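Side-chain contacts in cyanuric acid amidohydrolase (Azorhizobium caulinodans, PDB 4NQ3), which hydrolytically opens the s-triazine ring of cyanuric acid to give carboxybiuret, which decarboxylates to biuret during breakdown of herbicides such as atrazine: residues M130-V135 with A196-E201; S191-A196 with A210-D215; P264-L269 with A322-H327. All coordinates share one frame; numbering follows the deposited sequence.

Interaction 1 (M130-V135 with A196-E201); sequences MVAQAV and ALALGE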
loop_
_atom_site.group_PDB
_atom_site.type_symbol
_atom_site.label_atom_id
_atom_site.label_comp_id
_atom_site.label_asym_id
_atom_site.label_seq_id
_atom_site.Cartn_x
_atom_site.Cartn_y
_atom_site.Cartn_z
HETATM N N MSE A 130 -34.947 -2.757 -2.241
HETATM C CA MSE A 130 -34.941 -1.604 -1.343
HETATM C C MSE A 130 -34.541 -0.352 -2.117
HETATM O O MSE A 130 -35.206 0.676 -2.043
HETATM C CB MSE A 130 -33.996 -1.840 -0.154
HETATM C CG MSE A 130 -34.038 -0.723 0.845
HETATM SE SE MSE A 130 -33.024 -1.057 2.462
HETATM C CE MSE A 130 -33.916 -2.687 3.019
ATOM N N VAL A 131 -33.469 -0.464 -2.890
ATOM C CA VAL A 131 -32.955 0.659 -3.645
ATOM C C VAL A 131 -33.932 1.029 -4.756
ATOM O O VAL A 131 -34.228 2.213 -4.963
ATOM C CB VAL A 131 -31.566 0.319 -4.227
ATOM C CG1 VAL A 131 -31.128 1.342 -5.233
ATOM C CG2 VAL A 131 -30.537 0.203 -3.098
ATOM N N ALA A 132 -34.491 0.017 -5.418
ATOM C CA ALA A 132 -35.452 0.250 -6.491
ATOM C C ALA A 132 -36.611 1.111 -6.020
ATOM O O ALA A 132 -37.011 2.058 -6.707
ATOM C CB ALA A 132 -35.962 -1.052 -7.020
ATOM N N GLN A 133 -37.149 0.777 -4.847
ATOM C CA GLN A 133 -38.251 1.524 -4.257
ATOM C C GLN A 133 -37.809 2.957 -3.996
ATOM O O GLN A 133 -38.538 3.898 -4.319
ATOM C CB GLN A 133 -38.754 0.855 -2.972
ATOM C CG GLN A 133 -39.889 -0.171 -3.208
ATOM C CD GLN A 133 -40.006 -1.252 -2.101
ATOM O OE1 GLN A 133 -39.334 -1.190 -1.057
ATOM N NE2 GLN A 133 -40.839 -2.268 -2.357
ATOM N N ALA A 134 -36.641 3.124 -3.374
ATOM C CA ALA A 134 -36.114 4.460 -3.108
ATOM C C ALA A 134 -35.910 5.293 -4.384
ATOM O O ALA A 134 -36.259 6.485 -4.431
ATOM C CB ALA A 134 -34.818 4.362 -2.355
ATOM N N VAL A 135 -35.370 4.665 -5.428
ATOM C CA VAL A 135 -35.141 5.385 -6.676
ATOM C C VAL A 135 -36.450 5.857 -7.286
ATOM O O VAL A 135 -36.499 6.937 -7.886
ATOM C CB VAL A 135 -34.409 4.544 -7.705
ATOM C CG1 VAL A 135 -34.280 5.318 -8.983
ATOM C CG2 VAL A 135 -33.050 4.180 -7.184
ATOM N N ALA A 196 -31.513 -0.147 -12.065
ATOM C CA ALA A 196 -31.902 -0.647 -13.373
ATOM C C ALA A 196 -33.374 -1.052 -13.314
ATOM O O ALA A 196 -34.185 -0.667 -14.167
ATOM C CB ALA A 196 -31.009 -1.828 -13.795
ATOM N N LEU A 197 -33.717 -1.790 -12.268
ATOM C CA LEU A 197 -35.067 -2.277 -12.100
ATOM C C LEU A 197 -36.035 -1.106 -12.055
ATOM O O LEU A 197 -37.128 -1.175 -12.591
ATOM C CB LEU A 197 -35.176 -3.120 -10.836
ATOM C CG LEU A 197 -36.598 -3.582 -10.538
ATOM C CD1 LEU A 197 -37.138 -4.297 -11.737
ATOM C CD2 LEU A 197 -36.599 -4.480 -9.322
ATOM N N ALA A 198 -35.634 -0.032 -11.393
ATOM C CA ALA A 198 -36.520 1.104 -11.210
ATOM C C ALA A 198 -36.690 1.917 -12.493
ATOM O O ALA A 198 -37.711 2.591 -12.675
ATOM C CB ALA A 198 -35.999 1.993 -10.081
ATOM N N LEU A 199 -35.694 1.868 -13.374
ATOM C CA LEU A 199 -35.746 2.634 -14.611
ATOM C C LEU A 199 -36.224 1.755 -15.768
ATOM O O LEU A 199 -36.400 2.217 -16.891
ATOM C CB LEU A 199 -34.376 3.236 -14.925
ATOM C CG LEU A 199 -33.730 4.203 -13.923
ATOM C CD1 LEU A 199 -32.391 4.718 -14.447
ATOM C CD2 LEU A 199 -34.645 5.381 -13.596
ATOM N N GLY A 200 -36.438 0.480 -15.496
ATOM C CA GLY A 200 -36.937 -0.405 -16.523
ATOM C C GLY A 200 -35.875 -0.842 -17.507
ATOM O O GLY A 200 -36.188 -1.288 -18.612
ATOM N N GLU A 201 -34.613 -0.707 -17.117
ATOM C CA GLU A 201 -33.515 -1.156 -17.970
ATOM C C GLU A 201 -33.313 -2.670 -17.849
ATOM O O GLU A 201 -32.644 -3.293 -18.685
ATOM C CB GLU A 201 -32.226 -0.425 -17.617
ATOM C CG GLU A 201 -32.264 1.078 -17.883
ATOM C CD GLU A 201 -31.001 1.773 -17.387
ATOM O OE1 GLU A 201 -30.676 1.637 -16.184
ATOM O OE2 GLU A 201 -30.325 2.439 -18.205
#
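A198 turns its methyl group toward A132 and V135, two residues almost one turn apart on helix 125-141, and fits between them. The two helices come so close here that A132 CA and A198 CA are 4.9 Å apart. A132 and A198 each point their methyl at the opposite helix, yet the two methyls are offset: A198 CB lies 3.5 Å from the carbonyl O of A132, whereas the CB atoms of these residues are 4.3 Å apart. V135 meets the same methyl from the next turn of helix 125-141, its CB 3.8 Å from A198 CB. Its CG1, placed anti to the backbone N (chi1 177°), lies alongside that methyl, while CG2 turns to I195 of helix 180-199. L197 joins by a single branch, its CD2 reaching A132 CB at 4.2 Å, and its side chain also packs on R136. The helix 180-199 ends just beyond the contact, with G200 at positive phi and E201 salt-bridged to R222. The contact joins helices 125-141 and 180-199, with the sheet of repeat unit B beneath them, where A134 and V135 rest on I236 of strand 235-242. Across it the side chains offer only carbon, so dispersion and the burial of small apolar groups, rather than directional polar bonds, hold the helices at this short spacing.

Interaction 2 (S191-A196 with A210-D215); sequences SALGIA and AVICAD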
loop_
_atom_site.group_PDB
_atom_site.type_symbol
_atom_site.label_atom_id
_atom_site.label_comp_id
_atom_site.label_asym_id
_atom_site.label_seq_id
_atom_site.Cartn_x
_atom_site.Cartn_y
_atom_site.Cartn_z
ATOM N N SER A 191 -27.326 -2.556 -5.663
ATOM C CA SER A 191 -27.882 -1.222 -5.822
ATOM C C SER A 191 -28.046 -0.837 -7.286
ATOM O O SER A 191 -29.055 -0.255 -7.673
ATOM C CB SER A 191 -26.990 -0.199 -5.127
ATOM O OG SER A 191 -26.982 -0.454 -3.738
ATOM N N ALA A 192 -27.057 -1.160 -8.109
ATOM C CA ALA A 192 -27.133 -0.825 -9.520
ATOM C C ALA A 192 -28.318 -1.546 -10.187
ATOM O O ALA A 192 -29.064 -0.952 -10.964
ATOM C CB ALA A 192 -25.826 -1.175 -10.207
ATOM N N LEU A 193 -28.521 -2.817 -9.857
ATOM C CA LEU A 193 -29.635 -3.551 -10.451
ATOM C C LEU A 193 -30.946 -2.954 -9.979
ATOM O O LEU A 193 -31.927 -2.908 -10.718
ATOM C CB LEU A 193 -29.559 -5.028 -10.093
ATOM C CG LEU A 193 -28.435 -5.642 -10.911
ATOM C CD1 LEU A 193 -28.135 -7.071 -10.486
ATOM C CD2 LEU A 193 -28.776 -5.521 -12.382
ATOM N N GLY A 194 -30.956 -2.485 -8.734
ATOM C CA GLY A 194 -32.112 -1.802 -8.181
ATOM C C GLY A 194 -32.431 -0.558 -8.991
ATOM O O GLY A 194 -33.596 -0.328 -9.337
ATOM N N ILE A 195 -31.407 0.237 -9.313
ATOM C CA ILE A 195 -31.600 1.381 -10.187
ATOM C C ILE A 195 -32.113 0.921 -11.552
ATOM O O ILE A 195 -33.048 1.510 -12.122
ATOM C CB ILE A 195 -30.296 2.181 -10.369
ATOM C CG1 ILE A 195 -29.925 2.874 -9.062
ATOM C CG2 ILE A 195 -30.443 3.233 -11.457
ATOM C CD1 ILE A 195 -28.521 3.391 -9.042
ATOM N N ALA A 196 -31.513 -0.147 -12.065
ATOM C CA ALA A 196 -31.902 -0.647 -13.373
ATOM C C ALA A 196 -33.374 -1.052 -13.314
ATOM O O ALA A 196 -34.185 -0.667 -14.167
ATOM C CB ALA A 196 -31.009 -1.828 -13.795
ATOM N N ALA A 210 -28.595 -15.164 -7.703
ATOM C CA ALA A 210 -27.543 -15.849 -8.469
ATOM C C ALA A 210 -26.963 -15.019 -9.612
ATOM O O ALA A 210 -25.820 -15.239 -10.037
ATOM C CB ALA A 210 -28.071 -17.149 -9.006
ATOM N N VAL A 211 -27.776 -14.092 -10.111
ATOM C CA VAL A 211 -27.395 -13.137 -11.150
ATOM C C VAL A 211 -26.448 -12.006 -10.671
ATOM O O VAL A 211 -25.550 -11.580 -11.399
ATOM C CB VAL A 211 -28.670 -12.494 -11.748
ATOM C CG1 VAL A 211 -28.392 -11.107 -12.293
ATOM C CG2 VAL A 211 -29.300 -13.398 -12.785
ATOM N N ILE A 212 -26.662 -11.529 -9.448
ATOM C CA ILE A 212 -25.943 -10.370 -8.922
ATOM C C ILE A 212 -24.432 -10.550 -8.863
ATOM O O ILE A 212 -23.914 -11.446 -8.174
ATOM C CB ILE A 212 -26.455 -10.017 -7.503
ATOM C CG1 ILE A 212 -27.967 -9.743 -7.561
ATOM C CG2 ILE A 212 -25.671 -8.839 -6.936
ATOM C CD1 ILE A 212 -28.629 -9.583 -6.233
ATOM N N CYS A 213 -23.729 -9.642 -9.535
ATOM C CA CYS A 213 -22.268 -9.726 -9.682
ATOM C C CYS A 213 -21.862 -11.056 -10.293
ATOM O O CYS A 213 -20.876 -11.660 -9.877
ATOM C CB CYS A 213 -21.562 -9.549 -8.344
ATOM S SG CYS A 213 -21.667 -7.872 -7.732
ATOM N N ALA A 214 -22.647 -11.504 -11.265
ATOM C CA ALA A 214 -22.388 -12.738 -11.987
ATOM C C ALA A 214 -22.675 -12.506 -13.469
ATOM O O ALA A 214 -21.814 -12.742 -14.308
ATOM C CB ALA A 214 -23.225 -13.866 -11.432
ATOM N N ASP A 215 -23.880 -12.033 -13.788
ATOM C CA ASP A 215 -24.235 -11.685 -15.168
ATOM C C ASP A 215 -23.979 -10.206 -15.457
ATOM O O ASP A 215 -24.900 -9.381 -15.388
ATOM C CB ASP A 215 -25.703 -12.023 -15.464
ATOM C CG ASP A 215 -26.053 -11.917 -16.959
ATOM O OD1 ASP A 215 -25.176 -11.523 -17.768
ATOM O OD2 ASP A 215 -27.216 -12.223 -17.326
#
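L193 reaches out from helix 180-199 to I212 and V211, in the long loop that leads from this helix to strand 223-227, so the contact is part of the beta-alpha-beta crossover that joins the parallel strands 150-157 and 223-227 in repeat unit B. The tighter part is the meeting of L193 with I212. L193 CG lies anti to the carbonyl carbon (chi1 -74°), and the branch ending in CD1 carries on outward to meet I212 CG1 at 4.0 Å. The two side chains cross obliquely, so they touch at one methyl and one methylene instead of lying along each other. Both residues are buried, and I212 is covered further by V128 of helix 125-141. Behind L193 the helix is packed on the sheet: I195 presses on V153, V155 and A223, and S191 on V155 and C157. Within the helix, S191 OG is hydrogen-bonded to the carbonyl O of S187. The looser side begins where V211 CG1 is 4.4 Å from L193 CD1. V211 is partly open to solvent, although it also packs on L218, and A210 and A214 nearby are exposed. The loop has a polar tie as well, from C213 N to H338 NE2. This links it to the magnesium-binding region, where A192 packs on H338 and Q339; the L193 side chain is about 8 Å from that of the metal ligand Q339. Past the apolar contact the chain turns back on itself, and D215 N is hydrogen-bonded to V211 O at 2.9 Å.

Interaction 3 (P264-L269 with A322-H327); sequences PVKAAL and AGVVGH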
loop_
_atom_site.group_PDB
_atom_site.type_symbol
_atom_site.label_atom_id
_atom_site.label_comp_id
_atom_site.label_asym_id
_atom_site.label_seq_id
_atom_site.Cartn_x
_atom_site.Cartn_y
_atom_site.Cartn_z
ATOM N N PRO A 264 -17.938 9.515 -25.125
ATOM C CA PRO A 264 -19.186 9.870 -24.428
ATOM C C PRO A 264 -19.210 11.266 -23.813
ATOM O O PRO A 264 -20.278 11.900 -23.784
ATOM C CB PRO A 264 -19.274 8.822 -23.325
ATOM C CG PRO A 264 -18.619 7.628 -23.920
ATOM C CD PRO A 264 -17.500 8.148 -24.789
ATOM N N VAL A 265 -18.066 11.725 -23.307
ATOM C CA VAL A 265 -17.986 13.051 -22.704
ATOM C C VAL A 265 -18.006 14.153 -23.773
ATOM O O VAL A 265 -18.683 15.173 -23.627
ATOM C CB VAL A 265 -16.707 13.194 -21.833
ATOM C CG1 VAL A 265 -16.486 14.634 -21.410
ATOM C CG2 VAL A 265 -16.839 12.342 -20.617
ATOM N N LYS A 266 -17.278 13.941 -24.859
ATOM C CA LYS A 266 -17.268 14.927 -25.927
ATOM C C LYS A 266 -18.683 15.016 -26.518
ATOM O O LYS A 266 -19.176 16.111 -26.815
ATOM C CB LYS A 266 -16.223 14.558 -26.987
ATOM C CG LYS A 266 -14.802 14.364 -26.418
ATOM C CD LYS A 266 -13.812 13.835 -27.485
ATOM C CE LYS A 266 -12.377 13.679 -26.959
ATOM N NZ LYS A 266 -11.383 13.298 -28.011
ATOM N N ALA A 267 -19.351 13.872 -26.647
ATOM C CA ALA A 267 -20.719 13.853 -27.164
ATOM C C ALA A 267 -21.676 14.500 -26.169
ATOM O O ALA A 267 -22.624 15.193 -26.559
ATOM C CB ALA A 267 -21.154 12.446 -27.475
ATOM N N ALA A 268 -21.438 14.256 -24.882
ATOM C CA ALA A 268 -22.266 14.852 -23.846
ATOM C C ALA A 268 -22.157 16.381 -23.886
ATOM O O ALA A 268 -23.166 17.080 -23.854
ATOM C CB ALA A 268 -21.875 14.315 -22.481
ATOM N N LEU A 269 -20.935 16.896 -23.984
ATOM C CA LEU A 269 -20.714 18.337 -24.079
ATOM C C LEU A 269 -21.400 18.940 -25.326
ATOM O O LEU A 269 -21.902 20.066 -25.278
ATOM C CB LEU A 269 -19.217 18.632 -24.075
ATOM C CG LEU A 269 -18.508 18.383 -22.740
ATOM C CD1 LEU A 269 -17.009 18.350 -22.907
ATOM C CD2 LEU A 269 -18.881 19.470 -21.731
ATOM N N ALA A 322 -9.766 13.993 -17.251
ATOM C CA ALA A 322 -9.090 15.248 -16.958
ATOM C C ALA A 322 -8.347 15.763 -18.181
ATOM O O ALA A 322 -8.283 16.967 -18.425
ATOM C CB ALA A 322 -8.127 15.067 -15.800
ATOM N N GLY A 323 -7.805 14.842 -18.965
ATOM C CA GLY A 323 -7.128 15.203 -20.197
ATOM C C GLY A 323 -8.061 15.818 -21.230
ATOM O O GLY A 323 -7.624 16.551 -22.124
ATOM N N VAL A 324 -9.349 15.526 -21.103
ATOM C CA VAL A 324 -10.335 15.984 -22.066
ATOM C C VAL A 324 -10.959 17.269 -21.584
ATOM O O VAL A 324 -11.191 18.206 -22.349
ATOM C CB VAL A 324 -11.454 14.937 -22.291
ATOM C CG1 VAL A 324 -12.580 15.526 -23.120
ATOM C CG2 VAL A 324 -10.886 13.668 -22.949
ATOM N N VAL A 325 -11.246 17.309 -20.298
ATOM C CA VAL A 325 -12.049 18.392 -19.780
ATOM C C VAL A 325 -11.139 19.501 -19.230
ATOM O O VAL A 325 -11.594 20.600 -18.948
ATOM C CB VAL A 325 -13.046 17.852 -18.718
ATOM C CG1 VAL A 325 -12.312 17.411 -17.483
ATOM C CG2 VAL A 325 -14.084 18.880 -18.373
ATOM N N GLY A 326 -9.841 19.231 -19.125
ATOM C CA GLY A 326 -8.891 20.282 -18.786
ATOM C C GLY A 326 -8.664 20.673 -17.330
ATOM O O GLY A 326 -7.939 21.625 -17.044
ATOM N N HIS A 327 -9.285 19.954 -16.402
ATOM C CA HIS A 327 -9.061 20.193 -14.978
ATOM C C HIS A 327 -9.236 18.926 -14.177
ATOM O O HIS A 327 -9.641 17.901 -14.713
ATOM C CB HIS A 327 -9.991 21.270 -14.453
ATOM C CG HIS A 327 -11.426 20.862 -14.393
ATOM N ND1 HIS A 327 -12.028 20.429 -13.230
ATOM C CD2 HIS A 327 -12.392 20.856 -15.344
ATOM C CE1 HIS A 327 -13.302 20.164 -13.470
ATOM N NE2 HIS A 327 -13.548 20.415 -14.745
#
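K266 and V324 meet at the outer edge of the pairing between helix 263-271 and helix 309-325, their side chains crossing at about a right angle. The lysine can be followed outward. Its CB is still 5.4 Å from V324 CG1 and makes no contact. CG, beside the backbone N (chi1 -55°), makes the nearest approach, 4.1 Å from V324 CG1. CD, on the far side of the zigzag, lies farther off, and CE then passes both valine methyls, 4.3 Å from V324 CG1 and equally far from V324 CG2. With the chain extended beyond CG, NZ is carried past the valine, 5.1 Å from V324 CG2. On its inner side V324 CG1 faces V265 CG1 at 4.4 Å, so this methyl faces both a buried valine and the stem of an exposed lysine. V265 packs on V347 of strand 345-352, as does P264, where helix 263-271 lies on the sheet of repeat unit C. The end of helix 309-325 also faces a second subunit of the tetramer: G326 O accepts a hydrogen bond from its R295 NH1, and A322 packs on I260 of that subunit. Chemically the seam is graded, with branched apolar groups inward and an aliphatic lysine stem at the rim, an arrangement that partly covers the valine and is consistent with the ammonium group staying near solvent.

Following the chain from the N terminus, interaction 1 opens on helix 125-141 and closes at the end of helix 180-199, spanning strand 150-157 and helix 162-170. Interaction 2 starts on helix 180-199 before that loop has closed and ends at 210-215, so the two cross and share A196. They also touch directly, since A132 and V131 pack on the 191-196 backbone; together they join two helices and a loop of repeat unit B. Interaction 3 follows in series, pairing helices 263-271 and 309-325 in repeat unit C and closing a loop that runs through strand 281-286. Its nearest atoms are about 14 Å from interaction 1 and about 17 Å from interaction 2.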